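Local coordinates for protein sugar-binding transcriptional regulator, LacI family (Enterococcus faecalis, PDB 3CS3) that probably acts as a sugar-responsive repressor of the LacI family, binding DNA to regulate transcription, this construct holding its periplasmic-binding-protein-like effector domain, at residues 98-103 against 255-260; 61-66 against 86-91; 125-130 against 156-161; 116-121 against 178-183. All blocks are in the same frame, centred on the assembly; numbering follows the deposited sequence. Where two conformers were deposited one is given.

Contact 1. Residues 98-103 against 255-260; sequences VLLDNR and EHIYTR. With SO4 (sulfate ion), chain C.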
loop_
_atom_site.group_PDB
_atom_site.type_symbol
_atom_site.label_atom_id
_atom_site.label_comp_id
_atom_site.label_asym_id
_atom_site.label_seq_id
_atom_site.Cartn_x
_atom_site.Cartn_y
_atom_site.Cartn_z
ATOM N N VAL A 98 -8.443 -16.409 -11.310
ATOM C CA VAL A 98 -8.382 -16.718 -9.878
ATOM C C VAL A 98 -9.170 -15.639 -9.141
ATOM O O VAL A 98 -8.653 -14.562 -8.850
ATOM C CB VAL A 98 -6.935 -16.843 -9.316
ATOM C CG1 VAL A 98 -6.974 -17.347 -7.875
ATOM C CG2 VAL A 98 -6.098 -17.789 -10.156
ATOM N N LEU A 99 -10.431 -15.939 -8.855
ATOM C CA LEU A 99 -11.378 -14.933 -8.380
ATOM C C LEU A 99 -11.774 -15.137 -6.928
ATOM O O LEU A 99 -11.729 -16.254 -6.421
ATOM C CB LEU A 99 -12.632 -14.947 -9.254
ATOM C CG LEU A 99 -12.467 -14.828 -10.770
ATOM C CD1 LEU A 99 -13.824 -14.862 -11.439
ATOM C CD2 LEU A 99 -11.719 -13.562 -11.155
ATOM N N LEU A 100 -12.156 -14.053 -6.256
ATOM C CA LEU A 100 -12.755 -14.172 -4.932
ATOM C C LEU A 100 -14.150 -14.755 -5.065
ATOM O O LEU A 100 -14.853 -14.491 -6.042
ATOM C CB LEU A 100 -12.847 -12.816 -4.230
ATOM C CG LEU A 100 -11.568 -12.036 -3.944
ATOM C CD1 LEU A 100 -11.917 -10.723 -3.271
ATOM C CD2 LEU A 100 -10.611 -12.844 -3.091
ATOM N N ASP A 101 -14.544 -15.549 -4.078
ATOM C CA ASP A 101 -15.924 -15.988 -3.954
ATOM C C ASP A 101 -16.783 -14.822 -3.439
ATOM O O ASP A 101 -17.071 -14.713 -2.240
ATOM C CB ASP A 101 -15.997 -17.197 -3.023
ATOM C CG ASP A 101 -17.380 -17.803 -2.953
ATOM O OD1 ASP A 101 -18.090 -17.825 -3.985
ATOM O OD2 ASP A 101 -17.749 -18.266 -1.856
ATOM N N ASN A 102 -17.162 -13.945 -4.367
ATOM C CA ASN A 102 -17.950 -12.752 -4.066
ATOM C C ASN A 102 -19.368 -13.081 -3.617
ATOM O O ASN A 102 -19.926 -12.397 -2.761
ATOM C CB ASN A 102 -18.007 -11.832 -5.285
ATOM C CG ASN A 102 -16.662 -11.233 -5.633
ATOM O OD1 ASN A 102 -15.991 -10.641 -4.785
ATOM N ND2 ASN A 102 -16.266 -11.373 -6.891
ATOM N N ARG A 103 -19.933 -14.135 -4.196
ATOM C CA ARG A 103 -21.277 -14.597 -3.858
ATOM C C ARG A 103 -21.359 -15.164 -2.445
ATOM O O ARG A 103 -22.282 -14.844 -1.709
ATOM C CB ARG A 103 -21.786 -15.581 -4.916
ATOM C CG ARG A 103 -21.910 -14.903 -6.280
ATOM C CD ARG A 103 -22.521 -15.773 -7.353
ATOM N NE ARG A 103 -22.902 -14.965 -8.512
ATOM C CZ ARG A 103 -24.155 -14.723 -8.888
ATOM N NH1 ARG A 103 -25.173 -15.245 -8.215
ATOM N NH2 ARG A 103 -24.389 -13.966 -9.953
ATOM N N GLU A 255 -9.941 -21.047 -10.671
ATOM C CA GLU A 255 -10.238 -21.353 -9.279
ATOM C C GLU A 255 -10.869 -20.172 -8.552
ATOM O O GLU A 255 -10.834 -19.042 -9.038
ATOM C CB GLU A 255 -8.962 -21.768 -8.546
ATOM C CG GLU A 255 -8.565 -23.217 -8.776
ATOM C CD GLU A 255 -7.431 -23.668 -7.882
ATOM O OE1 GLU A 255 -7.506 -23.463 -6.649
ATOM O OE2 GLU A 255 -6.467 -24.252 -8.413
ATOM N N HIS A 256 -11.448 -20.452 -7.385
ATOM C CA HIS A 256 -11.976 -19.417 -6.510
ATOM C C HIS A 256 -11.231 -19.409 -5.192
ATOM O O HIS A 256 -10.672 -20.432 -4.772
ATOM C CB HIS A 256 -13.481 -19.591 -6.261
ATOM C CG HIS A 256 -14.327 -19.256 -7.447
ATOM N ND1 HIS A 256 -14.653 -20.184 -8.412
ATOM C CD2 HIS A 256 -14.892 -18.090 -7.839
ATOM C CE1 HIS A 256 -15.393 -19.606 -9.342
ATOM N NE2 HIS A 256 -15.549 -18.335 -9.020
ATOM N N ILE A 257 -11.227 -18.239 -4.559
ATOM C CA ILE A 257 -10.654 -18.044 -3.238
ATOM C C ILE A 257 -11.816 -17.844 -2.265
ATOM O O ILE A 257 -12.617 -16.919 -2.425
ATOM C CB ILE A 257 -9.673 -16.835 -3.233
ATOM C CG1 ILE A 257 -8.475 -17.108 -4.163
ATOM C CG2 ILE A 257 -9.229 -16.455 -1.805
ATOM C CD1 ILE A 257 -7.582 -18.293 -3.759
ATOM N N TYR A 258 -11.915 -18.721 -1.269
ATOM C CA TYR A 258 -13.102 -18.759 -0.415
ATOM C C TYR A 258 -12.969 -17.893 0.825
ATOM O O TYR A 258 -11.859 -17.576 1.258
ATOM C CB TYR A 258 -13.539 -20.205 -0.125
ATOM C CG TYR A 258 -14.013 -20.889 -1.392
ATOM C CD1 TYR A 258 -15.277 -20.619 -1.911
ATOM C CD2 TYR A 258 -13.179 -21.759 -2.106
ATOM C CE1 TYR A 258 -15.719 -21.212 -3.085
ATOM C CE2 TYR A 258 -13.614 -22.358 -3.298
ATOM C CZ TYR A 258 -14.885 -22.081 -3.774
ATOM O OH TYR A 258 -15.344 -22.660 -4.938
ATOM N N THR A 259 -14.116 -17.490 1.366
ATOM C CA THR A 259 -14.188 -16.433 2.370
ATOM C C THR A 259 -14.848 -16.864 3.683
ATOM O O THR A 259 -15.500 -17.909 3.757
ATOM C CB THR A 259 -14.972 -15.212 1.829
ATOM O OG1 THR A 259 -16.313 -15.604 1.520
ATOM C CG2 THR A 259 -14.319 -14.625 0.575
ATOM N N ARG A 260 -14.674 -16.033 4.709
ATOM C CA ARG A 260 -15.331 -16.204 6.000
ATOM C C ARG A 260 -15.631 -14.841 6.620
ATOM O O ARG A 260 -14.911 -13.868 6.378
ATOM C CB ARG A 260 -14.482 -17.063 6.947
ATOM C CG ARG A 260 -13.249 -16.386 7.532
ATOM C CD ARG A 260 -12.274 -17.397 8.131
ATOM N NE ARG A 260 -11.422 -16.793 9.159
ATOM C CZ ARG A 260 -10.272 -16.161 8.926
ATOM N NH1 ARG A 260 -9.801 -16.033 7.689
ATOM N NH2 ARG A 260 -9.584 -15.651 9.943
HETATM S S SO4 C . -13.061 -23.906 -7.412
HETATM O O1 SO4 C . -13.890 -24.359 -6.308
HETATM O O2 SO4 C . -12.601 -25.046 -8.201
HETATM O O3 SO4 C . -13.807 -23.005 -8.288
HETATM O O4 SO4 C . -11.925 -23.207 -6.824
HETATM O O HOH W 1 -16.760 -18.046 0.390
#
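The carbonyl oxygen of Leu99 is gripped twice by the neighbouring strand: the amide Ile257 N donates to Leu99 O over 2.8 Å, and the C-H of His256 adds a weaker contact, with His256 CA 3.2 Å from Leu99 O. Both belong to a parallel strand pair, 98-100 beside 255-257, in the mixed sheet of this periplasmic-binding-protein-like fold. Bonds from Leu99 N to Glu255 O and from Asp101 N to Ile257 O complete the ladder. On one face Ile257 lies between Val98 and Leu100. With CG1 beside its backbone N (chi1 -64°) and CG2 beside its carbonyl carbon, it sends one branch to each neighbour, CG1 to Val98 CG1 at 4.0 Å and CG2 to Leu100 CD2 at 4.1 Å. A beta-branched residue suits this place, and Trp235 of helix 232-247 packs over the same face. Past the strand end Asp101 is the N-cap of helix 102-115. Its OD2 lies 3.4 Å from Tyr258 CD1 at the ring edge, the carboxylate turned 65° from the ring, and one water joins that OD2 to Thr259 N. His256 and Tyr258 also hold a sulfate, probably from the crystallisation liquor: His256 N reaches O4, Tyr258 OH donates to O1 at 2.6 Å, and His256 ND1 meets O3 in the plane of its ring, 2.9 Å away and almost straight at 177°.

Contact 2. Residues 61-66 against 86-91; sequences AIILDW and LDRTTE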
loop_
_atom_site.group_PDB
_atom_site.type_symbol
_atom_site.label_atom_id
_atom_site.label_comp_id
_atom_site.label_asym_id
_atom_site.label_seq_id
_atom_site.Cartn_x
_atom_site.Cartn_y
_atom_site.Cartn_z
ATOM N N ALA A 61 1.034 -11.834 -17.719
ATOM C CA ALA A 61 0.435 -10.832 -16.843
ATOM C C ALA A 61 -0.522 -11.411 -15.809
ATOM O O ALA A 61 -1.225 -12.389 -16.075
ATOM C CB ALA A 61 -0.256 -9.734 -17.666
ATOM N N ILE A 62 -0.518 -10.802 -14.626
ATOM C CA ILE A 62 -1.543 -11.022 -13.617
ATOM C C ILE A 62 -2.281 -9.695 -13.447
ATOM O O ILE A 62 -1.668 -8.686 -13.106
ATOM C CB ILE A 62 -0.944 -11.508 -12.275
ATOM C CG1 ILE A 62 -0.327 -12.903 -12.435
ATOM C CG2 ILE A 62 -2.006 -11.529 -11.174
ATOM C CD1 ILE A 62 0.535 -13.331 -11.257
ATOM N N ILE A 63 -3.589 -9.695 -13.697
ATOM C CA ILE A 63 -4.373 -8.455 -13.725
ATOM C C ILE A 63 -5.391 -8.358 -12.584
ATOM O O ILE A 63 -6.292 -9.200 -12.459
ATOM C CB ILE A 63 -5.147 -8.280 -15.069
ATOM C CG1 ILE A 63 -4.279 -8.636 -16.288
ATOM C CG2 ILE A 63 -5.785 -6.873 -15.176
ATOM C CD1 ILE A 63 -3.337 -7.564 -16.746
ATOM N N LEU A 64 -5.238 -7.322 -11.764
ATOM C CA LEU A 64 -6.267 -6.914 -10.815
ATOM C C LEU A 64 -6.482 -5.402 -10.950
ATOM O O LEU A 64 -5.960 -4.614 -10.160
ATOM C CB LEU A 64 -5.886 -7.324 -9.385
ATOM C CG LEU A 64 -6.741 -6.979 -8.149
ATOM C CD1 LEU A 64 -8.237 -6.889 -8.422
ATOM C CD2 LEU A 64 -6.474 -7.981 -7.055
ATOM N N ASP A 65 -7.262 -5.017 -11.960
ATOM C CA ASP A 65 -7.490 -3.615 -12.303
ATOM C C ASP A 65 -8.716 -3.518 -13.203
ATOM O O ASP A 65 -8.656 -3.914 -14.362
ATOM C CB ASP A 65 -6.262 -3.047 -13.034
ATOM C CG ASP A 65 -6.382 -1.554 -13.347
ATOM O OD1 ASP A 65 -7.362 -0.893 -12.927
ATOM O OD2 ASP A 65 -5.470 -1.036 -14.027
ATOM N N TRP A 66 -9.808 -2.965 -12.675
ATOM C CA TRP A 66 -11.074 -2.864 -13.412
ATOM C C TRP A 66 -11.033 -1.853 -14.568
ATOM O O TRP A 66 -11.861 -1.918 -15.478
ATOM C CB TRP A 66 -12.239 -2.545 -12.460
ATOM C CG TRP A 66 -12.220 -1.138 -11.942
ATOM C CD1 TRP A 66 -11.491 -0.668 -10.896
ATOM C CD2 TRP A 66 -12.950 -0.016 -12.462
ATOM N NE1 TRP A 66 -11.718 0.676 -10.720
ATOM C CE2 TRP A 66 -12.607 1.105 -11.670
ATOM C CE3 TRP A 66 -13.857 0.152 -13.520
ATOM C CZ2 TRP A 66 -13.146 2.382 -11.895
ATOM C CZ3 TRP A 66 -14.394 1.424 -13.747
ATOM C CH2 TRP A 66 -14.035 2.521 -12.933
ATOM N N LEU A 86 -7.790 -11.613 -12.062
ATOM C CA LEU A 86 -8.201 -11.728 -10.673
ATOM C C LEU A 86 -9.458 -10.901 -10.425
ATOM O O LEU A 86 -9.935 -10.799 -9.295
ATOM C CB LEU A 86 -7.081 -11.229 -9.755
ATOM C CG LEU A 86 -5.647 -11.760 -9.855
ATOM C CD1 LEU A 86 -4.883 -11.306 -8.624
ATOM C CD2 LEU A 86 -5.578 -13.277 -9.975
ATOM N N ASP A 87 -10.003 -10.331 -11.497
ATOM C CA ASP A 87 -10.995 -9.270 -11.378
ATOM C C ASP A 87 -12.218 -9.423 -12.279
ATOM O O ASP A 87 -13.129 -8.594 -12.219
ATOM C CB ASP A 87 -10.324 -7.908 -11.637
ATOM C CG ASP A 87 -9.696 -7.802 -13.032
ATOM O OD1 ASP A 87 -9.670 -8.793 -13.795
ATOM O OD2 ASP A 87 -9.216 -6.706 -13.371
ATOM N N ARG A 88 -12.221 -10.462 -13.118
ATOM C CA ARG A 88 -13.267 -10.671 -14.123
ATOM C C ARG A 88 -13.285 -12.109 -14.633
ATOM O O ARG A 88 -12.345 -12.869 -14.388
ATOM C CB ARG A 88 -13.078 -9.717 -15.304
ATOM C CG ARG A 88 -11.910 -10.051 -16.216
ATOM C CD ARG A 88 -11.512 -8.852 -17.040
ATOM N NE ARG A 88 -10.729 -7.912 -16.249
ATOM C CZ ARG A 88 -10.369 -6.701 -16.657
ATOM N NH1 ARG A 88 -9.639 -5.932 -15.867
ATOM N NH2 ARG A 88 -10.720 -6.262 -17.856
ATOM N N THR A 89 -14.357 -12.474 -15.338
ATOM C CA THR A 89 -14.454 -13.792 -15.973
ATOM C C THR A 89 -14.068 -13.705 -17.439
ATOM O O THR A 89 -14.141 -12.637 -18.055
ATOM C CB THR A 89 -15.864 -14.418 -15.879
ATOM O OG1 THR A 89 -16.822 -13.537 -16.473
ATOM C CG2 THR A 89 -16.245 -14.700 -14.435
ATOM N N THR A 90 -13.669 -14.842 -17.994
ATOM C CA THR A 90 -13.181 -14.907 -19.362
ATOM C C THR A 90 -13.496 -16.271 -19.967
ATOM O O THR A 90 -13.775 -17.233 -19.244
ATOM C CB THR A 90 -11.662 -14.630 -19.419
ATOM O OG1 THR A 90 -11.238 -14.533 -20.783
ATOM C CG2 THR A 90 -10.878 -15.736 -18.713
ATOM N N GLU A 91 -13.461 -16.345 -21.293
ATOM C CA GLU A 91 -13.665 -17.601 -21.999
ATOM C C GLU A 91 -12.567 -17.783 -23.042
ATOM O O GLU A 91 -12.453 -18.840 -23.671
ATOM C CB GLU A 91 -15.051 -17.628 -22.650
ATOM C CG GLU A 91 -15.712 -19.005 -22.651
ATOM C CD GLU A 91 -15.953 -19.546 -21.248
ATOM O OE1 GLU A 91 -16.757 -18.943 -20.503
ATOM O OE2 GLU A 91 -15.338 -20.575 -20.892
#
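The carboxylate of Asp87 is clasped on both faces. Asp65 N donates to Asp87 OD2 from one side (2.9 Å, 38° out of the plane), and Arg88 NH1 reaches the same oxygen from the other (2.6 Å). Arg88 NE completes a side-on grip by bonding to Asp87 OD1 over 2.8 Å, so the salt bridge holds both oxygens and fixes the rotation of the acid. The guanidinium keeps the acid near its own plane, and Asp65 O also lies at its edge, 2.7 Å from Arg88 NH1. Because Asp65 O and Asp87 OD2, two acceptors, are only 3.0 Å apart, the positive charge close to both probably eases their repulsion. A bend at chi3 (78°) folds the arginine back to this point, and its NH2 is used by Phe68 O and Thr70 OG1. Beside this polar cluster the contact is apolar: Leu86 N bonds to Ile63 O, while Leu86 CD1 fits between Ile62 CG2 (3.9 Å) and Leu64 CD2 (4.0 Å), a job for branched aliphatic side chains. Strand 60-64, helix 70-78 and strand 82-85 form a beta-alpha-beta crossover, and the two segments meet where its parallel strands run out at their C-terminal ends. Ile73 of helix 70-78 backs Ile63 and Arg88, whereas Trp235 and Ala239 of helix 232-247 pack on Leu86.

Contact 3. Residues 125-130 against 156-161; sequences SGPEKG and GDFTEP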
loop_
_atom_site.group_PDB
_atom_site.type_symbol
_atom_site.label_atom_id
_atom_site.label_comp_id
_atom_site.label_asym_id
_atom_site.label_seq_id
_atom_site.Cartn_x
_atom_site.Cartn_y
_atom_site.Cartn_z
ATOM N N SER A 125 -21.177 0.376 -2.750
ATOM C CA SER A 125 -20.566 -0.480 -3.746
ATOM C C SER A 125 -19.309 0.150 -4.315
ATOM O O SER A 125 -19.047 1.331 -4.091
ATOM C CB SER A 125 -21.561 -0.797 -4.873
ATOM O OG SER A 125 -21.811 0.339 -5.677
ATOM N N GLY A 126 -18.532 -0.651 -5.041
ATOM C CA GLY A 126 -17.446 -0.136 -5.858
ATOM C C GLY A 126 -17.973 0.228 -7.237
ATOM O O GLY A 126 -19.172 0.475 -7.398
ATOM N N PRO A 127 -17.080 0.258 -8.244
ATOM C CA PRO A 127 -17.417 0.600 -9.628
ATOM C C PRO A 127 -18.437 -0.374 -10.202
ATOM O O PRO A 127 -18.286 -1.588 -10.044
ATOM C CB PRO A 127 -16.076 0.464 -10.357
ATOM C CG PRO A 127 -15.052 0.592 -9.285
ATOM C CD PRO A 127 -15.650 -0.055 -8.098
ATOM N N GLU A 128 -19.467 0.160 -10.853
ATOM C CA GLU A 128 -20.584 -0.658 -11.326
ATOM C C GLU A 128 -20.230 -1.535 -12.525
ATOM O O GLU A 128 -20.860 -2.567 -12.734
ATOM C CB GLU A 128 -21.843 0.189 -11.590
ATOM C CG GLU A 128 -21.807 1.072 -12.832
ATOM C CD GLU A 128 -23.162 1.689 -13.140
ATOM O OE1 GLU A 128 -23.519 2.705 -12.503
ATOM O OE2 GLU A 128 -23.869 1.159 -14.024
ATOM N N LYS A 129 -19.214 -1.137 -13.289
ATOM C CA LYS A 129 -18.741 -1.958 -14.404
ATOM C C LYS A 129 -17.742 -3.035 -13.932
ATOM O O LYS A 129 -17.451 -3.989 -14.658
ATOM C CB LYS A 129 -18.224 -1.080 -15.570
ATOM C CG LYS A 129 -16.711 -1.050 -15.847
ATOM C CD LYS A 129 -16.423 -0.280 -17.147
ATOM C CE LYS A 129 -15.493 -1.047 -18.100
ATOM N NZ LYS A 129 -14.035 -0.939 -17.782
ATOM N N GLY A 130 -17.254 -2.885 -12.698
ATOM C CA GLY A 130 -16.355 -3.854 -12.071
ATOM C C GLY A 130 -17.071 -5.106 -11.599
ATOM O O GLY A 130 -18.048 -5.030 -10.851
ATOM N N GLY A 156 -19.585 3.989 -5.130
ATOM C CA GLY A 156 -18.223 4.358 -4.738
ATOM C C GLY A 156 -17.265 3.819 -5.779
ATOM O O GLY A 156 -17.691 3.425 -6.864
ATOM N N ASP A 157 -15.974 3.795 -5.462
ATOM C CA ASP A 157 -14.962 3.354 -6.430
ATOM C C ASP A 157 -13.859 2.483 -5.821
ATOM O O ASP A 157 -12.755 2.390 -6.376
ATOM C CB ASP A 157 -14.368 4.558 -7.187
ATOM C CG ASP A 157 -13.841 5.651 -6.257
ATOM O OD1 ASP A 157 -13.495 5.354 -5.096
ATOM O OD2 ASP A 157 -13.763 6.817 -6.699
ATOM N N PHE A 158 -14.180 1.867 -4.680
ATOM C CA PHE A 158 -13.276 1.028 -3.867
ATOM C C PHE A 158 -12.220 1.803 -3.065
ATOM O O PHE A 158 -11.517 1.220 -2.238
ATOM C CB PHE A 158 -12.625 -0.108 -4.682
ATOM C CG PHE A 158 -13.526 -1.292 -4.927
ATOM C CD1 PHE A 158 -14.437 -1.721 -3.958
ATOM C CD2 PHE A 158 -13.427 -2.012 -6.115
ATOM C CE1 PHE A 158 -15.261 -2.831 -4.188
ATOM C CE2 PHE A 158 -14.245 -3.121 -6.353
ATOM C CZ PHE A 158 -15.160 -3.532 -5.384
ATOM N N THR A 159 -12.118 3.111 -3.294
ATOM C CA THR A 159 -11.130 3.926 -2.602
ATOM C C THR A 159 -11.745 4.573 -1.378
ATOM O O THR A 159 -12.957 4.766 -1.318
ATOM C CB THR A 159 -10.525 5.032 -3.503
ATOM O OG1 THR A 159 -11.466 6.103 -3.653
ATOM C CG2 THR A 159 -10.138 4.486 -4.878
ATOM N N GLU A 160 -10.890 4.918 -0.421
ATOM C CA GLU A 160 -11.286 5.572 0.831
ATOM C C GLU A 160 -11.997 6.948 0.697
ATOM O O GLU A 160 -12.974 7.185 1.421
ATOM C CB GLU A 160 -10.080 5.626 1.787
ATOM C CG GLU A 160 -10.316 6.299 3.127
ATOM C CD GLU A 160 -9.081 6.300 4.007
ATOM O OE1 GLU A 160 -8.478 5.221 4.202
ATOM O OE2 GLU A 160 -8.717 7.381 4.513
ATOM N N PRO A 161 -11.517 7.856 -0.201
ATOM C CA PRO A 161 -12.274 9.102 -0.455
ATOM C C PRO A 161 -13.760 8.947 -0.818
ATOM O O PRO A 161 -14.566 9.793 -0.425
ATOM C CB PRO A 161 -11.519 9.737 -1.630
ATOM C CG PRO A 161 -10.137 9.246 -1.488
ATOM C CD PRO A 161 -10.252 7.848 -0.967
#
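Gly126 and Pro127 press on one face of the Phe158 ring, the tight part of the contact. Gly126 CA stands 3.9 Å from the ring centroid and 14° off its normal, while Pro127 CD lies 4.0 Å from the centroid, 29° off: two CH-pi contacts. Glycine suits the first place because there is no room for a CB between the ring and Pro127 CD; proline suits the second because its ring offers a stiff apolar edge, CD coming within 3.6 Å of Phe158 CD2. Alongside, backbone packs closely on backbone, with Gly126 C 3.2 Å from Gly156 O. The more open side belongs to Asp157, partly exposed, whose CB points away from residues 125-130. Its OD1 accepts from Thr159 N, an Asx turn, and from Thr159 OG1 at 2.6 Å, and also bonds to Ser162 OG in the first turn of helix 160-170. A glycerol, probably from the crystallisation liquor, lies about 4 Å from the Phe158 side chain and may mark a pocket. The two loops leave the C-terminal ends of adjacent parallel strands 121-125 and 151-155 for helices 131-146 and 160-170, with Arg136 of the former and Met188 of helix 186-196 also touching Phe158.

Contact 4. Residues 116-121 against 178-183; sequences VGSKKV and PVDVFA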
loop_
_atom_site.group_PDB
_atom_site.type_symbol
_atom_site.label_atom_id
_atom_site.label_comp_id
_atom_site.label_asym_id
_atom_site.label_seq_id
_atom_site.Cartn_x
_atom_site.Cartn_y
_atom_site.Cartn_z
ATOM N N VAL A 116 -29.905 -9.848 12.444
ATOM C CA VAL A 116 -30.074 -8.772 13.419
ATOM C C VAL A 116 -31.421 -8.033 13.229
ATOM O O VAL A 116 -31.830 -7.225 14.068
ATOM C CB VAL A 116 -28.843 -7.801 13.386
ATOM C CG1 VAL A 116 -29.046 -6.646 12.397
ATOM C CG2 VAL A 116 -28.522 -7.278 14.772
ATOM N N GLY A 117 -32.105 -8.324 12.124
ATOM C CA GLY A 117 -33.387 -7.699 11.810
ATOM C C GLY A 117 -33.290 -6.261 11.333
ATOM O O GLY A 117 -34.014 -5.388 11.826
ATOM N N SER A 118 -32.409 -6.025 10.361
ATOM C CA SER A 118 -32.202 -4.693 9.801
ATOM C C SER A 118 -33.455 -4.154 9.121
ATOM O O SER A 118 -34.187 -4.897 8.467
ATOM C CB SER A 118 -31.041 -4.711 8.810
ATOM O OG SER A 118 -29.845 -5.097 9.458
ATOM N N LYS A 119 -33.689 -2.855 9.284
ATOM C CA LYS A 119 -34.859 -2.190 8.718
ATOM C C LYS A 119 -34.570 -1.601 7.341
ATOM O O LYS A 119 -35.483 -1.425 6.537
ATOM C CB LYS A 119 -35.374 -1.103 9.674
ATOM C CG LYS A 119 -35.807 -1.618 11.055
ATOM C CD LYS A 119 -37.003 -2.565 10.955
ATOM C CE LYS A 119 -37.264 -3.291 12.267
ATOM N NZ LYS A 119 -38.339 -4.315 12.121
ATOM N N LYS A 120 -33.302 -1.275 7.100
ATOM C CA LYS A 120 -32.801 -0.847 5.796
ATOM C C LYS A 120 -31.294 -1.100 5.762
ATOM O O LYS A 120 -30.601 -0.912 6.766
ATOM C CB LYS A 120 -33.077 0.642 5.538
ATOM C CG LYS A 120 -33.092 1.002 4.052
ATOM C CD LYS A 120 -32.388 2.319 3.750
ATOM C CE LYS A 120 -33.326 3.510 3.835
ATOM N NZ LYS A 120 -32.735 4.713 3.182
ATOM N N VAL A 121 -30.789 -1.534 4.612
ATOM C CA VAL A 121 -29.361 -1.752 4.444
ATOM C C VAL A 121 -28.849 -0.830 3.349
ATOM O O VAL A 121 -29.394 -0.799 2.255
ATOM C CB VAL A 121 -29.035 -3.232 4.129
ATOM C CG1 VAL A 121 -27.549 -3.418 3.808
ATOM C CG2 VAL A 121 -29.410 -4.115 5.306
ATOM N N PRO A 178 -30.768 2.781 13.765
ATOM C CA PRO A 178 -29.369 2.608 13.367
ATOM C C PRO A 178 -29.200 2.633 11.839
ATOM O O PRO A 178 -30.044 2.103 11.108
ATOM C CB PRO A 178 -29.006 1.227 13.935
ATOM C CG PRO A 178 -30.325 0.583 14.368
ATOM C CD PRO A 178 -31.443 1.478 13.912
ATOM N N VAL A 179 -28.130 3.267 11.366
ATOM C CA VAL A 179 -27.788 3.254 9.943
ATOM C C VAL A 179 -26.950 2.008 9.644
ATOM O O VAL A 179 -25.833 1.872 10.137
ATOM C CB VAL A 179 -27.010 4.526 9.515
ATOM C CG1 VAL A 179 -26.663 4.472 8.031
ATOM C CG2 VAL A 179 -27.809 5.779 9.824
ATOM N N ASP A 180 -27.497 1.101 8.841
ATOM C CA ASP A 180 -26.811 -0.149 8.528
ATOM C C ASP A 180 -26.149 -0.090 7.163
ATOM O O ASP A 180 -26.812 0.155 6.154
ATOM C CB ASP A 180 -27.768 -1.334 8.651
ATOM C CG ASP A 180 -28.181 -1.593 10.091
ATOM O OD1 ASP A 180 -27.631 -0.933 10.997
ATOM O OD2 ASP A 180 -29.047 -2.460 10.323
ATOM N N VAL A 181 -24.829 -0.288 7.152
ATOM C CA VAL A 181 -24.021 -0.165 5.940
ATOM C C VAL A 181 -23.243 -1.445 5.634
ATOM O O VAL A 181 -22.547 -1.986 6.499
ATOM C CB VAL A 181 -23.013 1.025 6.022
ATOM C CG1 VAL A 181 -22.261 1.194 4.696
ATOM C CG2 VAL A 181 -23.721 2.333 6.391
ATOM N N PHE A 182 -23.376 -1.929 4.404
ATOM C CA PHE A 182 -22.484 -2.953 3.888
ATOM C C PHE A 182 -21.556 -2.267 2.895
ATOM O O PHE A 182 -21.967 -1.915 1.787
ATOM C CB PHE A 182 -23.271 -4.109 3.260
ATOM C CG PHE A 182 -22.415 -5.195 2.647
ATOM C CD1 PHE A 182 -21.137 -5.488 3.136
ATOM C CD2 PHE A 182 -22.917 -5.965 1.601
ATOM C CE1 PHE A 182 -20.360 -6.489 2.556
ATOM C CE2 PHE A 182 -22.149 -6.979 1.024
ATOM C CZ PHE A 182 -20.869 -7.240 1.502
ATOM N N ALA A 183 -20.318 -2.034 3.336
ATOM C CA ALA A 183 -19.275 -1.458 2.493
ATOM C C ALA A 183 -18.622 -2.597 1.730
ATOM O O ALA A 183 -18.291 -3.625 2.315
ATOM C CB ALA A 183 -18.263 -0.725 3.331
HETATM O O HOH W 2 -30.183 1.530 7.737
#
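Both Asp180 and Ser118 put their gamma atom beside the backbone N, opposite the carbonyl carbon (chi1 -68° for Asp180 CG and -61° for Ser118 OG), which sends the carboxylate and the hydroxyl to the same spot. There Ser118 OG comes 2.9 Å from Asp180 OD2. The bond is not settled, since the single hydroxyl proton could instead go to Phe113 O, and Ser118 was modelled in two positions. The firm partner of OD2 is Arg208 on strand 207-210, a salt bridge that suits an acid buried in the fold. Further along, the carbonyl of Lys120 rests against the aspartate stem, Lys120 O lying 3.4 Å from Asp180 CB, while the lysine's ammonium leaves for Gln175. The segments belong to the four-stranded parallel sheet of the second lobe, where strand 121-125 runs beside 179-183. Helix 102-115 ends in a Schellman motif, Gly117 taking a positive phi of 75°, a backbone shape glycine adopts easily, and the loop after it leads into strand 121-125. Where the two strands begin, a water bridges the segments: it donates to Lys120 O at 2.7 Å and accepts from Asp180 N at 2.9 Å, with a weak third bond to Pro178 O. Farther on, Val121 CG1 approaches Phe182 CB at 4.4 Å, a loose apolar touch, and helix 102-115 packs over both residues through Phe113.

Contacts 2, 3 and 4 are buried, whereas contact 1 is only partly so and also binds a sulfate. Contacts 1 and 2 both reach the seven-stranded sheet and touch each other, Leu99 CD2 lying 3.4 Å from Arg88 O; contacts 3 and 4 belong to the lobe of the four-stranded sheet, their segments adjoining in sequence but not otherwise touching. Contact 1 is regular parallel ladder, contact 2 a salt-bridged loop, contact 3 mostly CH-pi packing between loops that leave the strands, and contact 4 a water-bridged strand start. Contacts 2 and 3 meet between the lobes, Trp66 CE2 lying 3.5 Å from Pro127 CG, while contacts 2 and 4 lie on opposite sides of the chain's centre.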